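Uncharacterized protein (Legionella pneumophila subsp. pneumophila str. Philadelphia 1, PDB 4R0G) probably acts as a guanine-nucleotide exchange factor for the small GTPases Rab5, Rab21 and Rab22, through a VPS9-like domain. Local coordinates at residues Y129-K132 and Q133-V136; K160-D163 and Q164-V168. All coordinates share one frame; numbering follows the deposited sequence.

Contact 1. Residues Y129-K132 and Q133-V136; sequences YLEK and QRFV
The backbone of E131 and F135 closes the first turn of a helix: F135 N donates to E131 O at 3.0 Å, and V136 N follows one residue later with a 2.9 Å bond to K132 O. E131 thus stands at the N-cap position, with an extended backbone (psi 140°) where the loop ends, and K132 already has helical angles. The side chain of E131 does not turn back to the backbone N-H groups of the new turn; it is spent on R134, three residues on. Its CG sits between its own backbone N and carbonyl carbon (chi1 39°), and a bend at chi2 then lays the chain alongside that of R134, both pointing the same way, with E131 CG 3.5 Å from R134 CD. The salt bridge at their ends is a single fairly straight bond, R134 NH1 to E131 OE2 at 3.0 Å. It lies in the plane of the guanidinium but reaches the carboxylate from above its plane, and the two planes are 66° apart. L130, buried in the loop just before the N-cap, also meets R134. Its two methyl groups divide the task: CD2 lies 3.6 Å from R134 NH1, crossing the arginine chain at about a right angle, while CD1 rests 3.8 Å from CD2 of the F135 ring, which it meets obliquely. On the exposed side, Q133 NE2 hydrogen-bonds E137 OE2. The whole is the N-terminal turn of a helix at the surface of the VPS9-like region, where the loop after helix 116-126 runs into helix 132-151; L130 and F135 fasten it to helix 80-101, packing on V98 and P95 respectively.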
loop_
_atom_site.group_PDB
_atom_site.type_symbol
_atom_site.label_atom_id
_atom_site.label_comp_id
_atom_site.label_asym_id
_atom_site.label_seq_id
_atom_site.Cartn_x
_atom_site.Cartn_y
_atom_site.Cartn_z
ATOM N N TYR A 129 -23.809 20.874 -25.185
ATOM C CA TYR A 129 -24.769 19.875 -25.619
ATOM C C TYR A 129 -25.344 19.025 -24.466
ATOM O O TYR A 129 -26.186 18.159 -24.690
ATOM C CB TYR A 129 -24.149 18.996 -26.718
ATOM C CG TYR A 129 -23.603 19.768 -27.929
ATOM C CD1 TYR A 129 -24.260 20.896 -28.433
ATOM C CD2 TYR A 129 -22.431 19.368 -28.566
ATOM C CE1 TYR A 129 -23.755 21.604 -29.530
ATOM C CE2 TYR A 129 -21.924 20.061 -29.659
ATOM C CZ TYR A 129 -22.585 21.180 -30.136
ATOM O OH TYR A 129 -22.076 21.868 -31.223
ATOM N N LEU A 130 -24.864 19.246 -23.240
ATOM C CA LEU A 130 -25.431 18.608 -22.036
ATOM C C LEU A 130 -25.514 19.582 -20.874
ATOM O O LEU A 130 -24.491 20.073 -20.407
ATOM C CB LEU A 130 -24.583 17.419 -21.577
ATOM C CG LEU A 130 -25.276 16.069 -21.317
ATOM C CD1 LEU A 130 -24.446 15.198 -20.415
ATOM C CD2 LEU A 130 -26.705 16.220 -20.767
ATOM N N GLU A 131 -26.710 19.845 -20.365
ATOM C CA GLU A 131 -26.809 20.730 -19.204
ATOM C C GLU A 131 -26.173 20.073 -17.973
ATOM O O GLU A 131 -26.334 18.869 -17.767
ATOM C CB GLU A 131 -28.250 21.238 -18.961
ATOM C CG GLU A 131 -29.410 20.263 -19.189
ATOM C CD GLU A 131 -29.756 20.034 -20.683
ATOM O OE1 GLU A 131 -30.497 20.860 -21.290
ATOM O OE2 GLU A 131 -29.285 19.011 -21.248
ATOM N N LYS A 132 -25.447 20.875 -17.179
ATOM C CA LYS A 132 -24.649 20.410 -16.024
ATOM C C LYS A 132 -25.373 19.476 -15.091
ATOM O O LYS A 132 -24.805 18.469 -14.661
ATOM C CB LYS A 132 -24.125 21.589 -15.201
ATOM C CG LYS A 132 -23.163 21.217 -14.091
ATOM C CD LYS A 132 -22.836 22.456 -13.235
ATOM C CE LYS A 132 -21.497 22.341 -12.479
ATOM N NZ LYS A 132 -20.322 22.525 -13.357
ATOM N N GLN A 133 -26.616 19.813 -14.763
ATOM C CA GLN A 133 -27.353 19.044 -13.760
ATOM C C GLN A 133 -27.534 17.624 -14.233
ATOM O O GLN A 133 -27.238 16.681 -13.513
ATOM C CB GLN A 133 -28.715 19.655 -13.482
ATOM C CG GLN A 133 -29.427 18.998 -12.321
ATOM C CD GLN A 133 -30.853 19.495 -12.172
ATOM O OE1 GLN A 133 -31.085 20.686 -11.943
ATOM N NE2 GLN A 133 -31.820 18.585 -12.309
ATOM N N ARG A 134 -28.007 17.499 -15.466
ATOM C CA ARG A 134 -28.092 16.221 -16.159
ATOM C C ARG A 134 -26.758 15.477 -16.318
ATOM O O ARG A 134 -26.721 14.256 -16.220
ATOM C CB ARG A 134 -28.764 16.415 -17.518
ATOM C CG ARG A 134 -30.218 16.881 -17.447
ATOM C CD ARG A 134 -30.803 17.020 -18.841
ATOM N NE ARG A 134 -31.177 15.745 -19.447
ATOM C CZ ARG A 134 -30.901 15.388 -20.700
ATOM N NH1 ARG A 134 -30.234 16.204 -21.513
ATOM N NH2 ARG A 134 -31.301 14.203 -21.144
ATOM N N PHE A 135 -25.673 16.199 -16.577
ATOM C CA PHE A 135 -24.369 15.558 -16.673
ATOM C C PHE A 135 -24.115 14.874 -15.337
ATOM O O PHE A 135 -23.804 13.686 -15.287
ATOM C CB PHE A 135 -23.266 16.574 -16.985
ATOM C CG PHE A 135 -21.967 15.957 -17.477
ATOM C CD1 PHE A 135 -21.378 14.886 -16.837
ATOM C CD2 PHE A 135 -21.330 16.464 -18.585
ATOM C CE1 PHE A 135 -20.186 14.329 -17.305
ATOM C CE2 PHE A 135 -20.136 15.899 -19.051
ATOM C CZ PHE A 135 -19.571 14.834 -18.407
ATOM N N VAL A 136 -24.283 15.612 -14.244
ATOM C CA VAL A 136 -24.010 15.047 -12.916
ATOM C C VAL A 136 -24.920 13.856 -12.567
ATOM O O VAL A 136 -24.448 12.863 -12.039
ATOM C CB VAL A 136 -24.000 16.119 -11.795
ATOM C CG1 VAL A 136 -23.397 15.556 -10.533
ATOM C CG2 VAL A 136 -23.185 17.319 -12.227
#

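Contact 2. Residues K160-D163 and Q164-V168; sequences KAFD and QIYSV
Q164 reaches back to the backbone carbonyl of K160, one turn earlier on the long alpha-helix 155-183, where the regular i to i+4 pattern is supplemented by a side chain that folds back on its own helix. K160 O is gripped twice. The stronger bond comes from the Q164 side-chain amide, NE2 to K160 O at 2.8 Å, and the weaker from Q164 N, a long 3.4 Å. The amide approaches from well above the carbonyl plane, 68° out of it. That approach follows from chi1 of 59°, which tucks Q164 CG between its backbone N and carbonyl carbon and carries the extended chain back toward the preceding turn. The next two carbonyls each take one good bond and one weak one: A161 O accepts from I165 N and weakly from Q164 N, F162 O from Y166 N in a nearly linear bond of 2.8 Å and weakly from I165 N. D163 O takes S167 N at 3.0 Å.

The polar ends find partners beyond the segment. D163 OD1 forms a salt bridge with K243 NZ of the second subunit, K160 NZ a long, weak ion pair with E235 of that subunit, and Y166 OH is bonded to R79 of its own chain and, weakly, to Y166 OH of the second subunit, so this part of the helix takes part in the dimer. The apolar side chains pack within the subunit: A161 and I165 lie against Y17 and helix 58-71, while F162 touches M73 and S75. F162 and Y166 run side by side, pointing the same way, with ring centroids 5.3 Å apart and planes at 42°, an oblique pair. Y166 CB lies over one face of the F162 ring, and the nearest approach of the two side chains is F162 CZ to Y166 CD2 at 3.3 Å.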
loop_
_atom_site.group_PDB
_atom_site.type_symbol
_atom_site.label_atom_id
_atom_site.label_comp_id
_atom_site.label_asym_id
_atom_site.label_seq_id
_atom_site.Cartn_x
_atom_site.Cartn_y
_atom_site.Cartn_z
ATOM N N LYS A 160 -5.836 -13.502 -11.703
ATOM C CA LYS A 160 -4.762 -13.627 -12.674
ATOM C C LYS A 160 -4.063 -12.302 -12.922
ATOM O O LYS A 160 -2.846 -12.269 -13.047
ATOM C CB LYS A 160 -5.252 -14.255 -13.997
ATOM C CG LYS A 160 -5.551 -15.738 -13.851
ATOM C CD LYS A 160 -6.180 -16.420 -15.088
ATOM C CE LYS A 160 -6.765 -17.792 -14.649
ATOM N NZ LYS A 160 -7.125 -18.780 -15.709
ATOM N N ALA A 161 -4.822 -11.214 -12.997
ATOM C CA ALA A 161 -4.215 -9.909 -13.235
ATOM C C ALA A 161 -3.337 -9.583 -12.063
ATOM O O ALA A 161 -2.217 -9.092 -12.218
ATOM C CB ALA A 161 -5.254 -8.858 -13.387
ATOM N N PHE A 162 -3.856 -9.893 -10.887
ATOM C CA PHE A 162 -3.166 -9.610 -9.664
ATOM C C PHE A 162 -1.755 -10.188 -9.635
ATOM O O PHE A 162 -0.763 -9.457 -9.447
ATOM C CB PHE A 162 -3.946 -10.174 -8.496
ATOM C CG PHE A 162 -3.253 -9.981 -7.180
ATOM C CD1 PHE A 162 -2.907 -8.705 -6.742
ATOM C CD2 PHE A 162 -2.925 -11.069 -6.378
ATOM C CE1 PHE A 162 -2.253 -8.523 -5.510
ATOM C CE2 PHE A 162 -2.270 -10.886 -5.144
ATOM C CZ PHE A 162 -1.940 -9.621 -4.718
ATOM N N ASP A 163 -1.668 -11.502 -9.815
ATOM C CA ASP A 163 -0.385 -12.169 -9.678
ATOM C C ASP A 163 0.611 -11.593 -10.662
ATOM O O ASP A 163 1.801 -11.476 -10.334
ATOM C CB ASP A 163 -0.511 -13.697 -9.808
ATOM C CG ASP A 163 -1.236 -14.336 -8.599
ATOM O OD1 ASP A 163 -0.899 -14.034 -7.423
ATOM O OD2 ASP A 163 -2.161 -15.147 -8.831
ATOM N N GLN A 164 0.119 -11.193 -11.839
ATOM C CA GLN A 164 1.020 -10.695 -12.880
ATOM C C GLN A 164 1.323 -9.188 -12.836
ATOM O O GLN A 164 2.316 -8.731 -13.402
ATOM C CB GLN A 164 0.590 -11.174 -14.292
ATOM C CG GLN A 164 -0.802 -10.771 -14.706
ATOM C CD GLN A 164 -1.308 -11.520 -15.939
ATOM O OE1 GLN A 164 -1.011 -11.156 -17.089
ATOM N NE2 GLN A 164 -2.084 -12.576 -15.697
ATOM N N ILE A 165 0.483 -8.421 -12.152
ATOM C CA ILE A 165 0.814 -7.036 -11.831
ATOM C C ILE A 165 1.757 -6.994 -10.628
ATOM O O ILE A 165 2.788 -6.310 -10.649
ATOM C CB ILE A 165 -0.443 -6.235 -11.471
ATOM C CG1 ILE A 165 -1.268 -5.959 -12.714
ATOM C CG2 ILE A 165 -0.092 -4.918 -10.799
ATOM C CD1 ILE A 165 -2.568 -5.258 -12.392
ATOM N N TYR A 166 1.403 -7.730 -9.580
ATOM C CA TYR A 166 2.140 -7.648 -8.327
ATOM C C TYR A 166 3.512 -8.229 -8.544
ATOM O O TYR A 166 4.484 -7.806 -7.931
ATOM C CB TYR A 166 1.423 -8.421 -7.218
ATOM C CG TYR A 166 1.673 -7.894 -5.820
ATOM C CD1 TYR A 166 2.429 -6.760 -5.608
ATOM C CD2 TYR A 166 1.139 -8.530 -4.719
ATOM C CE1 TYR A 166 2.659 -6.261 -4.342
ATOM C CE2 TYR A 166 1.367 -8.045 -3.431
ATOM C CZ TYR A 166 2.132 -6.905 -3.250
ATOM O OH TYR A 166 2.348 -6.415 -1.967
ATOM N N SER A 167 3.576 -9.196 -9.441
ATOM C CA SER A 167 4.829 -9.802 -9.823
ATOM C C SER A 167 5.885 -8.736 -10.091
ATOM O O SER A 167 7.019 -8.828 -9.589
ATOM C CB SER A 167 4.619 -10.611 -11.104
ATOM O OG SER A 167 5.800 -11.314 -11.436
ATOM N N VAL A 168 5.513 -7.734 -10.888
ATOM C CA VAL A 168 6.428 -6.653 -11.209
ATOM C C VAL A 168 6.431 -5.625 -10.114
ATOM O O VAL A 168 7.452 -5.079 -9.712
ATOM C CB VAL A 168 5.972 -5.893 -12.437
ATOM C CG1 VAL A 168 6.941 -4.772 -12.726
ATOM C CG2 VAL A 168 5.849 -6.832 -13.614
#

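How the contacts relate
Contacts 1 and 2 illustrate two settings for short-range side-chain contacts in a helical protein: one lies at the start of a helix, the other within one. They occur in series on consecutive helices, 132-151 and 155-183, yet lie on opposite sides of the chain's centre, with their centres 39 Å apart and their nearest atoms about 27 Å apart, so neither touches the other. Contact 1 is peripheral, about 30 Å from the centre of the chain, and meets no other chain of the assembly. Contact 2, about 12 Å from that centre, packs against helices 17-20 and 58-71 and also reaches the second subunit.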